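Local atomic coordinates of cyanophycinase-like exopeptidase (PDB entry 6NQC), a protein that probably hydrolyses peptide bonds as a serine peptidase of family S51, related to cyanophycinase, the enzyme that degrades the storage polymer cyanophycin. Residues Q250-A253 and G254-I257. Sequence-based numbering, arbitrary orientation.
Sequences QLTA and GESI
The side chain of Glu255 folds back over the backbone of Leu251 and Thr252 across a type II beta turn that runs from Thr252 to Glu255. The turn is closed by the amide N of Glu255, which donates to Thr252 O at 3.1 Å. Gly254 takes its third position with phi 101°, where a CB would be driven against the carbonyl O of Ala253. With CG anti to its own carbonyl carbon (chi1 -61°) and the chain extended beyond it, Glu255 brings its carboxylate back to the start of the turn. There Glu255 OE1 accepts a nearly straight bond from Thr252 N (2.8 Å, 171° at the hydrogen), whose donor stands above the carboxylate plane. Thr252 OG1 gives Glu255 OE1 a second, longer bond of 3.2 Å from the anti side, closer to that plane. These two bonds probably steady the negative charge at this exposed corner.

The turn links two sheets: strand 249-251 borders a four-stranded sheet by pairing with strand 240-244, whereas strand 256-257 borders the large mixed sheet beside strand 232-236. Beneath the carboxylate, Leu251 reaches across with CD2 to Ile257 CB at 3.9 Å, the two side chains crossing at about a right angle. Both also touch Ile242, and Leu251 meets Val234, which joins this apolar patch to strands of both sheets.

Two waters extend the grip of the carboxylate to Gln250 O: one lies 2.7 Å from Glu255 OE1, and the other lies 2.6 Å from Glu255 OE2.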
ATOM      1  N   GLN A 250      14.087  -8.041  14.218  1.00 20.16           N
ATOM      2  CA  GLN A 250      12.772  -8.594  13.896  1.00 18.74           C
ATOM      3  C   GLN A 250      11.784  -8.085  14.927  1.00 23.28           C
ATOM      4  O   GLN A 250      12.066  -8.088  16.132  1.00 26.78           O
ATOM      5  CB  GLN A 250      12.782 -10.124  13.836  1.00 24.35           C
ATOM      6  CG  GLN A 250      13.782 -10.708  12.805  1.00 40.76           C
ATOM      7  CD  GLN A 250      15.246 -10.611  13.287  1.00 56.49           C
ATOM      8  OE1 GLN A 250      15.567 -11.007  14.419  1.00 54.51           O
ATOM      9  NE2 GLN A 250      16.141 -10.075  12.426  1.00 54.65           N
ATOM     10  N   LEU A 251      10.653  -7.584  14.454  1.00 21.50           N
ATOM     11  CA  LEU A 251       9.610  -7.007  15.267  1.00 21.31           C
ATOM     12  C   LEU A 251       8.308  -7.758  15.052  1.00 23.55           C
ATOM     13  O   LEU A 251       7.953  -8.103  13.916  1.00 20.37           O
ATOM     14  CB  LEU A 251       9.391  -5.526  14.905  1.00 16.82           C
ATOM     15  CG  LEU A 251      10.618  -4.638  15.082  1.00 22.69           C
ATOM     16  CD1 LEU A 251      11.487  -4.637  13.853  1.00 29.33           C
ATOM     17  CD2 LEU A 251      10.222  -3.217  15.410  1.00 30.37           C
ATOM     18  N   THR A 252       7.570  -7.949  16.149  1.00 25.24           N
ATOM     19  CA  THR A 252       6.254  -8.556  16.111  1.00 23.38           C
ATOM     20  C   THR A 252       5.194  -7.534  16.469  1.00 20.05           C
ATOM     21  O   THR A 252       5.498  -6.369  16.815  1.00 24.92           O
ATOM     22  CB  THR A 252       6.183  -9.756  17.075  1.00 29.78           C
ATOM     23  OG1 THR A 252       6.442  -9.309  18.418  1.00 26.28           O
ATOM     24  CG2 THR A 252       7.194 -10.811  16.660  1.00 35.70           C
ATOM     25  N   ALA A 253       3.942  -8.010  16.447  1.00 23.37           N
ATOM     26  CA  ALA A 253       2.775  -7.189  16.711  1.00 24.60           C
ATOM     27  C   ALA A 253       2.917  -6.437  18.030  1.00 24.47           C
ATOM     28  O   ALA A 253       3.259  -7.006  19.070  1.00 26.36           O
ATOM     29  CB  ALA A 253       1.505  -8.060  16.743  1.00 30.92           C
ATOM     30  N   GLY A 254       2.645  -5.127  17.973  1.00 22.88           N
ATOM     31  CA  GLY A 254       2.705  -4.283  19.107  1.00 31.92           C
ATOM     32  C   GLY A 254       3.967  -3.443  19.179  1.00 28.49           C
ATOM     33  O   GLY A 254       3.941  -2.356  19.757  1.00 30.92           O
ATOM     34  N   GLU A 255       5.061  -3.916  18.587  1.00 20.57           N
ATOM     35  CA  GLU A 255       6.330  -3.215  18.663  1.00 22.23           C
ATOM     36  C   GLU A 255       6.339  -2.005  17.731  1.00 27.10           C
ATOM     37  O   GLU A 255       5.604  -1.936  16.740  1.00 23.45           O
ATOM     38  CB  GLU A 255       7.488  -4.149  18.316  1.00 24.26           C
ATOM     39  CG  GLU A 255       7.623  -5.331  19.252  1.00 27.68           C
ATOM     40  CD  GLU A 255       8.925  -6.079  19.059  1.00 29.15           C
ATOM     41  OE1 GLU A 255       8.866  -7.225  18.557  1.00 29.88           O
ATOM     42  OE2 GLU A 255      10.003  -5.517  19.425  1.00 35.45           O
ATOM     43  N   SER A 256       7.194  -1.047  18.072  1.00 29.39           N
ATOM     44  CA  SER A 256       7.298   0.233  17.389  1.00 27.38           C
ATOM     45  C   SER A 256       8.738   0.453  16.965  1.00 27.81           C
ATOM     46  O   SER A 256       9.644  -0.082  17.591  1.00 25.62           O
ATOM     47  CB  SER A 256       6.866   1.394  18.304  1.00 27.61           C
ATOM     48  OG  SER A 256       5.454   1.472  18.391  1.00 37.84           O
ATOM     49  N   ILE A 257       8.930   1.255  15.914  1.00 27.23           N
ATOM     50  CA  ILE A 257      10.248   1.681  15.460  1.00 26.23           C
ATOM     51  C   ILE A 257      10.111   2.998  14.701  1.00 25.16           C
ATOM     52  O   ILE A 257       9.105   3.246  14.035  1.00 22.10           O
ATOM     53  CB  ILE A 257      10.899   0.580  14.578  1.00 25.25           C
ATOM     54  CG1 ILE A 257      12.361   0.914  14.306  1.00 30.74           C
ATOM     55  CG2 ILE A 257      10.101   0.412  13.284  1.00 24.69           C
ATOM     56  CD1 ILE A 257      13.150  -0.259  13.769  1.00 27.59           C
TER
HETATM   57  O   HOH W   1      12.344  -6.228  18.410  1.00 34.44           O
HETATM   58  O   HOH W   2      10.908  -8.955  18.531  1.00 39.51           O